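Concanavalin A-like lectin protein kinase family protein (Theobroma cacao, PDB 6CTH) probably phosphorylates protein substrates with ATP as the kinase domain of a plant lectin receptor-like kinase, captured here with magnesium and an oxindole inhibitor. Local coordinates at residues 3-6 / 7-11; 59-62 / 63-67; 158-161 / 162-165; 232-235 / 236-239; 258-261 / 262-266. All coordinates share one frame; numbering follows the deposited sequence.

Interaction 1: residues 3-6 / 7-11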
# COMPACT_ATOMS: atom_id res chain seq x y z
N ARG A 3 -0.48 21.28 -11.78
CA ARG A 3 -0.02 22.66 -11.82
C ARG A 3 0.77 23.16 -10.57
O ARG A 3 0.74 22.54 -9.49
CB ARG A 3 -1.24 23.56 -11.94
CG ARG A 3 -1.91 23.80 -10.60
CD ARG A 3 -3.30 24.34 -10.71
NE ARG A 3 -3.51 25.44 -9.77
CZ ARG A 3 -4.66 25.72 -9.15
NH1 ARG A 3 -5.76 24.97 -9.34
NH2 ARG A 3 -4.73 26.76 -8.36
N LYS A 4 1.39 24.33 -10.72
CA LYS A 4 2.18 24.94 -9.68
C LYS A 4 1.26 25.74 -8.77
O LYS A 4 0.55 26.62 -9.21
CB LYS A 4 3.25 25.83 -10.29
CG LYS A 4 4.30 26.37 -9.33
CD LYS A 4 5.05 27.55 -9.96
CE LYS A 4 6.54 27.53 -9.67
NZ LYS A 4 6.83 27.72 -8.22
N PHE A 5 1.29 25.42 -7.48
CA PHE A 5 0.57 26.20 -6.48
C PHE A 5 1.54 27.14 -5.76
O PHE A 5 2.72 26.80 -5.52
CB PHE A 5 -0.10 25.31 -5.44
CG PHE A 5 -1.32 24.54 -5.93
CD1 PHE A 5 -1.20 23.52 -6.86
CD2 PHE A 5 -2.59 24.85 -5.46
CE1 PHE A 5 -2.33 22.82 -7.29
CE2 PHE A 5 -3.71 24.14 -5.87
CZ PHE A 5 -3.58 23.13 -6.76
N SER A 6 1.05 28.34 -5.43
CA SER A 6 1.77 29.23 -4.55
C SER A 6 1.50 28.84 -3.09
O SER A 6 0.46 28.29 -2.75
CB SER A 6 1.40 30.70 -4.79
OG SER A 6 0.13 31.03 -4.25
N LEU A 7 2.47 29.13 -2.24
CA LEU A 7 2.31 29.03 -0.79
C LEU A 7 1.07 29.75 -0.29
O LEU A 7 0.31 29.20 0.48
CB LEU A 7 3.55 29.60 -0.13
CG LEU A 7 3.90 29.18 1.29
CD1 LEU A 7 5.41 28.95 1.35
CD2 LEU A 7 3.45 30.22 2.31
N ASN A 8 0.85 30.98 -0.74
CA ASN A 8 -0.33 31.75 -0.29
C ASN A 8 -1.66 31.08 -0.57
O ASN A 8 -2.54 31.12 0.27
CB ASN A 8 -0.38 33.13 -0.97
CG ASN A 8 0.70 34.06 -0.47
OD1 ASN A 8 1.66 33.63 0.16
ND2 ASN A 8 0.54 35.33 -0.77
N GLU A 9 -1.83 30.48 -1.76
CA GLU A 9 -3.14 29.89 -2.03
C GLU A 9 -3.37 28.61 -1.23
O GLU A 9 -4.52 28.33 -0.88
CB GLU A 9 -3.39 29.65 -3.50
CG GLU A 9 -2.61 28.54 -4.16
CD GLU A 9 -2.70 28.67 -5.67
OE1 GLU A 9 -3.42 27.90 -6.29
OE2 GLU A 9 -2.15 29.68 -6.18
N LEU A 10 -2.29 27.86 -1.00
CA LEU A 10 -2.34 26.64 -0.17
C LEU A 10 -2.61 26.97 1.29
O LEU A 10 -3.44 26.31 1.92
CB LEU A 10 -1.05 25.79 -0.30
CG LEU A 10 -0.90 25.14 -1.70
CD1 LEU A 10 0.31 24.19 -1.81
CD2 LEU A 10 -2.18 24.37 -2.02
N ALA A 11 -1.93 27.99 1.80
CA ALA A 11 -2.28 28.61 3.12
C ALA A 11 -3.76 28.98 3.19
O ALA A 11 -4.46 28.63 4.13
CB ALA A 11 -1.43 29.83 3.39
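Phe5 and Leu10 form the close-packed side of this short strand-to-helix turn, and Arg3 and Glu9 its looser outer side. On the buried side the leucine branch crosses the phenyl group at about a right angle, CD2 of Leu10 approaching CD2 of Phe5 to 3.5 Å. Its other methyl, Leu10 CD1, rests 3.8 Å from Phe5 CB. Both residues also lie on Val90 of strand 86-92, so the start of helix 7-14 is pressed against the N-lobe sheet.

Ser6, the N-cap, belongs to the outer, polar side. Ser6 OG accepts from Glu9 N at 3.2 Å with a fairly straight approach (157°). In turn, Ser6 OG donates to Glu9 OE2 at 3.3 Å, using that oxygen's anti lone pair. Ser6 O starts the helical bonding by accepting from Leu10 N at 3.3 Å.

With CG between its backbone N and carbonyl carbon (chi1 71°), Glu9 folds its chain back over the cap. Glu9 OE1 thereby meets Arg3 NH2 at the guanidinium edge in a salt bridge of 2.7 Å, whose hydrogen bond is weak because the N-H points poorly at the oxygen; the two planes are 64° apart. The guanidinium itself spreads over one face of the Phe5 ring, Phe5 CZ lying 3.6 Å from the guanidinium plane of Arg3, over its centre.

The carboxylate therefore has a separate partner for each oxygen, a hydroxyl and a guanidinium. Lying beside the first turn of the helix, its negative charge is probably stabilised by the helix N-terminus as well as by the arginine.

Interaction 2: residues 59-62 / 63-67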
# COMPACT_ATOMS: atom_id res chain seq x y z
N TYR A 59 10.13 14.22 -1.06
CA TYR A 59 9.42 15.12 -1.96
C TYR A 59 9.96 15.01 -3.38
O TYR A 59 9.19 14.86 -4.35
CB TYR A 59 9.55 16.59 -1.46
CG TYR A 59 9.06 17.61 -2.43
CD1 TYR A 59 7.71 18.00 -2.43
CD2 TYR A 59 9.89 18.13 -3.40
CE1 TYR A 59 7.24 18.92 -3.38
CE2 TYR A 59 9.44 19.06 -4.32
CZ TYR A 59 8.12 19.45 -4.30
OH TYR A 59 7.70 20.34 -5.24
N ALA A 60 11.29 15.04 -3.53
CA ALA A 60 11.90 15.06 -4.88
C ALA A 60 11.64 13.76 -5.65
O ALA A 60 11.28 13.78 -6.86
CB ALA A 60 13.39 15.30 -4.76
N SER A 61 11.80 12.64 -4.94
CA SER A 61 11.43 11.34 -5.43
C SER A 61 9.94 11.29 -5.81
O SER A 61 9.60 10.77 -6.88
CB SER A 61 11.76 10.24 -4.40
OG SER A 61 11.22 9.00 -4.85
N GLU A 62 9.05 11.78 -4.96
CA GLU A 62 7.64 11.72 -5.28
C GLU A 62 7.35 12.47 -6.57
O GLU A 62 6.71 11.91 -7.47
CB GLU A 62 6.76 12.21 -4.14
CG GLU A 62 5.26 12.40 -4.45
CD GLU A 62 4.34 11.29 -3.94
OE1 GLU A 62 4.80 10.34 -3.31
OE2 GLU A 62 3.11 11.41 -4.12
N VAL A 63 7.82 13.72 -6.69
CA VAL A 63 7.51 14.50 -7.92
C VAL A 63 8.04 13.84 -9.18
O VAL A 63 7.33 13.79 -10.22
CB VAL A 63 8.04 15.94 -7.83
CG1 VAL A 63 7.86 16.67 -9.17
CG2 VAL A 63 7.28 16.65 -6.76
N LYS A 64 9.27 13.35 -9.09
CA LYS A 64 9.96 12.72 -10.23
C LYS A 64 9.19 11.51 -10.72
O LYS A 64 8.95 11.37 -11.92
CB LYS A 64 11.36 12.28 -9.82
CG LYS A 64 12.19 11.73 -10.98
CD LYS A 64 13.36 10.90 -10.48
CE LYS A 64 14.19 10.42 -11.65
NZ LYS A 64 15.40 9.72 -11.18
N ILE A 65 8.85 10.63 -9.78
CA ILE A 65 8.26 9.35 -10.10
C ILE A 65 6.78 9.52 -10.48
O ILE A 65 6.31 8.98 -11.48
CB ILE A 65 8.40 8.37 -8.92
CG1 ILE A 65 9.86 8.12 -8.51
CG2 ILE A 65 7.69 7.05 -9.21
CD1 ILE A 65 10.69 7.55 -9.62
N ILE A 66 6.02 10.20 -9.63
CA ILE A 66 4.56 10.24 -9.82
C ILE A 66 4.15 10.95 -11.13
O ILE A 66 3.11 10.59 -11.73
CB ILE A 66 3.84 10.79 -8.57
CG1 ILE A 66 2.40 10.30 -8.52
CG2 ILE A 66 3.90 12.32 -8.54
CD1 ILE A 66 1.66 10.70 -7.26
N SER A 67 5.02 11.87 -11.59
CA SER A 67 4.88 12.56 -12.88
C SER A 67 4.90 11.61 -14.07
O SER A 67 4.29 11.89 -15.11
CB SER A 67 5.97 13.66 -13.06
OG SER A 67 7.23 13.12 -13.51
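Tyr59 and Val63, one helical turn apart, make the aromatic contact. The two side chains run side by side, and CG2 of Val63 sits over one face of the ring, 4.1 Å from the centroid of Tyr59 and 21° off the ring normal, a CH-pi contact. The methyl is displaced toward the hydroxyl end, where it is 3.8 Å from Tyr59 CZ.

The backbone bonds are those of a regular alpha helix. Val63 N reaches Tyr59 O at 2.9 Å, and Ile66 N reaches Glu62 O at 2.8 Å; Lys64 and Ile65 donate in the same way to Ala60 and Ser61.

Aliphatic groups press on the carbonyls between these bonds: Ile66 CG2 lies only 3.0 Å from Glu62 O, and Ile65 CG1 is 3.1 Å from Ser61 O.

Polar side chains face other parts of the kinase. Glu62, at the position of the conserved alphaC glutamate, bends at chi2 (102°) and lays OE2 3.5 Å from Ile66 CD1. Its two oxygens are gripped separately, OE1 by Phe160 N and OE2 by Tyr91 OH, which should fix the carboxylate's rotation. Ser61 OG bonds chiefly with Phe160 O.

This helix, 54-66, packs its Tyr59 side on strands 77-83 and 86-92, touching Trp80, His82, Leu87 and Leu89. Ile65 faces Phe160, Ala163 and Leu165 of the activation segment, while Ile66 bridges Phe160 and Leu77 of strand 77-83, consistent with two links of an assembled regulatory spine.

Interaction 3: residues 158-161 / 162-165. With MG (magnesium ion), chain C.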
# COMPACT_ATOMS: atom_id res chain seq x y z
N GLY A 158 -0.47 4.84 -3.54
CA GLY A 158 0.32 6.05 -3.54
C GLY A 158 1.56 5.94 -2.70
O GLY A 158 1.96 4.84 -2.31
N ASP A 159 2.08 7.11 -2.35
CA ASP A 159 3.36 7.31 -1.65
C ASP A 159 4.56 6.78 -2.39
O ASP A 159 5.01 5.64 -2.15
CB ASP A 159 3.34 6.62 -0.24
CG ASP A 159 4.62 6.87 0.57
OD1 ASP A 159 5.34 7.84 0.30
OD2 ASP A 159 4.89 6.01 1.44
N PHE A 160 5.14 7.63 -3.22
CA PHE A 160 6.33 7.33 -4.00
C PHE A 160 7.61 7.95 -3.43
O PHE A 160 8.60 8.08 -4.12
CB PHE A 160 6.09 7.73 -5.46
CG PHE A 160 4.89 7.01 -6.00
CD1 PHE A 160 5.00 5.76 -6.48
CD2 PHE A 160 3.65 7.66 -6.00
CE1 PHE A 160 3.89 5.05 -6.94
CE2 PHE A 160 2.53 6.97 -6.49
CZ PHE A 160 2.65 5.67 -6.88
N GLY A 161 7.62 8.23 -2.13
CA GLY A 161 8.79 8.90 -1.55
C GLY A 161 10.05 8.07 -1.48
O GLY A 161 11.14 8.63 -1.52
N LEU A 162 9.90 6.75 -1.43
CA LEU A 162 11.00 5.78 -1.49
C LEU A 162 11.12 5.09 -2.86
O LEU A 162 12.00 4.24 -3.06
CB LEU A 162 10.83 4.72 -0.40
CG LEU A 162 11.05 5.18 1.03
CD1 LEU A 162 10.83 4.02 1.97
CD2 LEU A 162 12.46 5.74 1.14
N ALA A 163 10.24 5.43 -3.81
CA ALA A 163 10.20 4.73 -5.08
C ALA A 163 11.41 5.07 -5.94
O ALA A 163 11.94 6.19 -5.87
CB ALA A 163 8.91 5.08 -5.83
N ARG A 164 11.84 4.11 -6.75
CA ARG A 164 12.98 4.34 -7.60
C ARG A 164 12.82 3.79 -9.01
O ARG A 164 12.19 2.76 -9.21
CB ARG A 164 14.23 3.69 -6.98
CG ARG A 164 14.59 4.21 -5.61
CD ARG A 164 15.16 5.61 -5.69
NE ARG A 164 15.58 6.09 -4.38
CZ ARG A 164 14.80 6.76 -3.54
NH1 ARG A 164 13.54 7.02 -3.87
NH2 ARG A 164 15.27 7.16 -2.37
N LEU A 165 13.37 4.51 -9.98
CA LEU A 165 13.41 4.03 -11.36
C LEU A 165 14.56 3.09 -11.58
O LEU A 165 15.65 3.33 -11.08
CB LEU A 165 13.59 5.22 -12.31
CG LEU A 165 12.37 6.10 -12.45
CD1 LEU A 165 12.76 7.35 -13.23
CD2 LEU A 165 11.24 5.40 -13.20
MG MG C . 6.55 5.75 2.76
O HOH W 1 7.60 4.81 -1.68
O HOH W 2 7.03 7.89 2.52
O HOH W 3 13.73 9.11 -1.13
O HOH W 4 5.14 6.03 4.18
O HOH W 5 8.13 5.70 4.12
O HOH W 6 7.85 5.60 1.10
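The Phe160 ring receives Ala163 CB at its edge, close to the ring plane, while the ring of His139 meets it with planes about 65° apart. These residues belong to the DFG motif of the kinase fold, in the DFG-in arrangement: Phe160 is tucked against helix 54-66 and Asp159 faces the magnesium. The other flat group, the Arg164 guanidinium, is engaged along its edge. Arg164 NH1 bonds to Ala163 O (2.7 Å), which lies in the guanidinium plane, and NH2 donates to a water that also bonds to Gly161 O, which itself lies at this edge.

A type I turn from Phe160 to Ala163 joins the motif to strand 164-166. Ala163 N closes it by bonding to Phe160 O at 3.1 Å, the donor standing well above the carbonyl plane. The turn also sets Phe160 CB and Ala163 CB 3.9 Å apart.

With CG anti to the backbone N (chi1 -177°), Asp159 offers OD2 alone to the magnesium, at 2.1 Å. Four waters and Asp141 bring the coordination to six. Asp159 OD1 accepts from one of those waters (2.8 Å) and weakly from Gly161 N, contacts that steady the carboxylate's orientation. The inhibitor touches Gly158 and Asp159 beside this site. On the backbone side, a further water donates to Asp159 O and accepts from Leu162 N at 3.0 Å, tying the aspartate's backbone to the turn.

Interaction 4: residues 232-235 / 236-239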
# COMPACT_ATOMS: atom_id res chain seq x y z
N TRP A 232 1.92 -17.06 11.40
CA TRP A 232 0.64 -17.63 11.83
C TRP A 232 -0.20 -18.07 10.65
O TRP A 232 -0.80 -19.12 10.68
CB TRP A 232 -0.13 -16.63 12.69
CG TRP A 232 -1.49 -17.04 13.07
CD1 TRP A 232 -1.84 -17.86 14.12
CD2 TRP A 232 -2.72 -16.64 12.45
NE1 TRP A 232 -3.22 -17.98 14.19
CE2 TRP A 232 -3.77 -17.24 13.18
CE3 TRP A 232 -3.03 -15.82 11.37
CZ2 TRP A 232 -5.12 -17.05 12.85
CZ3 TRP A 232 -4.38 -15.63 11.03
CH2 TRP A 232 -5.41 -16.25 11.77
N VAL A 233 -0.22 -17.27 9.56
CA VAL A 233 -0.93 -17.71 8.35
C VAL A 233 -0.28 -18.96 7.77
O VAL A 233 -0.99 -19.93 7.40
CB VAL A 233 -1.07 -16.57 7.29
CG1 VAL A 233 -1.77 -17.09 6.04
CG2 VAL A 233 -1.87 -15.42 7.85
N TRP A 234 1.05 -19.01 7.74
CA TRP A 234 1.72 -20.16 7.16
C TRP A 234 1.42 -21.43 8.01
O TRP A 234 1.10 -22.49 7.46
CB TRP A 234 3.23 -19.91 6.98
CG TRP A 234 3.75 -20.60 5.80
CD1 TRP A 234 3.62 -21.94 5.52
CD2 TRP A 234 4.51 -20.04 4.73
NE1 TRP A 234 4.21 -22.22 4.30
CE2 TRP A 234 4.75 -21.08 3.79
CE3 TRP A 234 4.99 -18.77 4.44
CZ2 TRP A 234 5.48 -20.88 2.60
CZ3 TRP A 234 5.69 -18.57 3.21
CH2 TRP A 234 5.93 -19.62 2.33
N GLU A 235 1.47 -21.29 9.33
CA GLU A 235 1.18 -22.40 10.21
C GLU A 235 -0.27 -22.84 10.01
O GLU A 235 -0.56 -24.02 9.96
CB GLU A 235 1.43 -22.01 11.67
CG GLU A 235 1.40 -23.17 12.66
CD GLU A 235 1.32 -22.70 14.10
OE1 GLU A 235 0.22 -22.30 14.54
OE2 GLU A 235 2.35 -22.72 14.78
N SER A 236 -1.18 -21.89 9.87
CA SER A 236 -2.58 -22.24 9.67
C SER A 236 -2.79 -23.00 8.36
O SER A 236 -3.56 -23.94 8.31
CB SER A 236 -3.47 -21.00 9.69
OG SER A 236 -3.50 -20.42 10.97
N TYR A 237 -2.10 -22.57 7.31
CA TYR A 237 -2.20 -23.23 6.02
C TYR A 237 -1.68 -24.66 6.07
O TYR A 237 -2.28 -25.56 5.51
CB TYR A 237 -1.47 -22.44 4.94
CG TYR A 237 -1.09 -23.24 3.72
CD1 TYR A 237 -2.03 -23.57 2.76
CD2 TYR A 237 0.20 -23.68 3.53
CE1 TYR A 237 -1.68 -24.31 1.65
CE2 TYR A 237 0.56 -24.41 2.43
CZ TYR A 237 -0.39 -24.73 1.49
OH TYR A 237 -0.02 -25.47 0.39
N GLY A 238 -0.57 -24.87 6.76
CA GLY A 238 0.01 -26.19 6.88
C GLY A 238 -0.80 -27.16 7.73
O GLY A 238 -0.63 -28.35 7.59
N ASN A 239 -1.67 -26.62 8.61
CA ASN A 239 -2.61 -27.43 9.43
C ASN A 239 -4.01 -27.50 8.79
O ASN A 239 -4.98 -27.72 9.51
CB ASN A 239 -2.73 -26.82 10.83
CG ASN A 239 -1.53 -27.08 11.69
OD1 ASN A 239 -0.94 -28.15 11.65
ND2 ASN A 239 -1.17 -26.11 12.50
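Trp232 to Asn239 span the last turns of helix 229-238, in which Ser236, Tyr237, Gly238 and Asn239 each donate N-H to the carbonyl four residues earlier; the last bond, Asn239 N to Glu235 O (3.1 Å), is bent to 137° where the chain leaves the helix.

Trp232 O takes two donors from one residue. Ser236 N reaches Trp232 O at 2.9 Å and Ser236 OG reaches the same oxygen at 3.0 Å, from opposite faces of the carbonyl plane. Having OG beside its own backbone N (chi1 -67°) lets the serine turn back on the preceding turn of helix. Ser236 OG also stands over the Trp232 indole, 3.9 Å from Trp232 CE2 and above the middle of that face. Arg214 makes a cation-pi contact with the same indole, and Phe221 packs on it.

On another side of the helix, Trp234 and Tyr237 meet more loosely, Trp234 CD1 lying 4.3 Å from Tyr237 CD2. The indole is held from outside the helix: NE1 bonds to Pro297 O and His271 meets the ring edge-to-face. On the exposed side Glu235 and Asn239 run alongside each other, Glu235 CG 3.9 Å from Asn239 ND2, with their flat ends turned 47° apart.

Val233, pointing between the tryptophans, lies on Val263 and Leu267 of helix 256-269. A serine hydroxyl sharing the i-4 carbonyl with its own N-H is a familiar way of burying serine in a helix, here in the alphaG helix of the kinase C-lobe.

Interaction 5: residues 258-261 / 262-266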
# COMPACT_ATOMS: atom_id res chain seq x y z
N GLN A 258 -12.05 -18.22 -3.13
CA GLN A 258 -11.30 -16.96 -3.26
C GLN A 258 -10.46 -16.73 -2.03
O GLN A 258 -9.35 -16.22 -2.12
CB GLN A 258 -12.23 -15.76 -3.52
CG GLN A 258 -12.86 -15.74 -4.91
CD GLN A 258 -13.80 -14.58 -5.14
OE1 GLN A 258 -14.19 -13.85 -4.23
NE2 GLN A 258 -14.19 -14.40 -6.39
N LEU A 259 -10.94 -17.14 -0.86
CA LEU A 259 -10.16 -16.97 0.35
C LEU A 259 -8.92 -17.83 0.30
O LEU A 259 -7.84 -17.38 0.64
CB LEU A 259 -10.95 -17.32 1.63
CG LEU A 259 -10.14 -17.35 2.92
CD1 LEU A 259 -9.49 -16.01 3.28
CD2 LEU A 259 -11.06 -17.81 4.04
N GLU A 260 -9.09 -19.09 -0.11
CA GLU A 260 -7.98 -19.98 -0.25
C GLU A 260 -6.96 -19.40 -1.21
O GLU A 260 -5.76 -19.45 -0.97
CB GLU A 260 -8.45 -21.35 -0.81
CG GLU A 260 -7.35 -22.37 -0.97
CD GLU A 260 -7.90 -23.73 -1.41
OE1 GLU A 260 -8.53 -23.79 -2.48
OE2 GLU A 260 -7.73 -24.68 -0.64
N CYS A 261 -7.47 -18.89 -2.32
CA CYS A 261 -6.61 -18.38 -3.36
C CYS A 261 -5.82 -17.19 -2.85
O CYS A 261 -4.62 -17.12 -3.07
CB CYS A 261 -7.44 -17.99 -4.55
SG CYS A 261 -6.40 -17.56 -5.96
N LEU A 262 -6.51 -16.29 -2.17
CA LEU A 262 -5.87 -15.10 -1.59
C LEU A 262 -4.81 -15.47 -0.59
O LEU A 262 -3.72 -14.92 -0.63
CB LEU A 262 -6.90 -14.15 -0.97
CG LEU A 262 -6.36 -12.81 -0.43
CD1 LEU A 262 -5.61 -12.04 -1.49
CD2 LEU A 262 -7.49 -11.94 0.09
N VAL A 263 -5.10 -16.42 0.30
CA VAL A 263 -4.12 -16.84 1.29
C VAL A 263 -2.91 -17.49 0.65
O VAL A 263 -1.80 -17.18 1.01
CB VAL A 263 -4.75 -17.78 2.35
CG1 VAL A 263 -3.69 -18.45 3.21
CG2 VAL A 263 -5.70 -17.00 3.24
N MET A 264 -3.12 -18.41 -0.29
CA MET A 264 -1.98 -19.08 -0.90
C MET A 264 -1.13 -18.13 -1.75
O MET A 264 0.10 -18.22 -1.76
CB MET A 264 -2.40 -20.37 -1.66
CG MET A 264 -2.74 -21.56 -0.72
SD MET A 264 -3.53 -22.78 -1.79
CE MET A 264 -2.05 -23.63 -2.32
N VAL A 265 -1.77 -17.21 -2.47
CA VAL A 265 -1.05 -16.15 -3.19
C VAL A 265 -0.26 -15.29 -2.20
O VAL A 265 0.90 -15.00 -2.43
CB VAL A 265 -2.05 -15.29 -4.01
CG1 VAL A 265 -1.48 -13.94 -4.39
CG2 VAL A 265 -2.52 -16.09 -5.22
N GLY A 266 -0.88 -14.91 -1.10
CA GLY A 266 -0.17 -14.13 -0.10
C GLY A 266 1.10 -14.78 0.43
O GLY A 266 2.15 -14.15 0.54
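Leu259 and Val263 lie one turn apart on helix 256-269, the alphaH helix of the kinase C-lobe. Their side chains run alongside each other in the same direction, and Leu259 CD1 touches Val263 CG2 at 3.9 Å. In the valine CG1 is anti to the backbone N (chi1 168°), which puts CG2 beside that N, and Val263 CG2 also rests 3.4 Å from Leu259 O.

A second pair, Glu260 and Met264, repeats the pattern on a neighbouring face. The glutamate stays extended, and its aliphatic CG meets Met264 SD at 3.9 Å. At the CG-SD bond the methionine bends (chi3 88°), carrying CE away from the glutamate. Cys261 and Val265 are further apart, 4.2 Å from SG to Val265 CG2; the same methyl is far closer to the backbone, 3.2 Å from Cys261 O.

The main chain is bonded very evenly. Leu262 N reaches Gln258 O at 2.8 Å, and Met264 N reaches Glu260 O at 2.9 Å with an N-H...O angle of 168°. Val263 and Val265 bond alike to Leu259 and Cys261.

The helix is enclosed on several sides. Leu262 lies on Trp112 and Val119 of helix 112-132, Val265 on Val283, Val286 and Leu287 of helix 280-287, and Met264 on Tyr237. Gln258 OE1 accepts from Trp112 NE1.

Cohesion here comes from backbone bonds satisfied within the helix and from dispersion between aliphatic and sulfur-bearing side chains. Glu260 accordingly contributes its methylene rather than its charge to the contact with Met264.

The five interactions follow one another along the chain without interleaving. Interaction 1, at the N-lobe sheet edge, has its centre 18 Å from that of interaction 2 on helix 54-66; the two do not touch. Interactions 2 and 3 lie only 7 Å apart, centre to centre, and meet directly, coupling the alphaC helix to the DFG segment beside the magnesium and inhibitor. Interactions 4 and 5 form a second neighbouring pair, 12 Å apart, where successive helices 229-238 and 256-269 pack together in the C-lobe. Some 51 Å separates the centres of interactions 1 and 4, spanning both lobes, with interaction 3 nearest the middle of the chain.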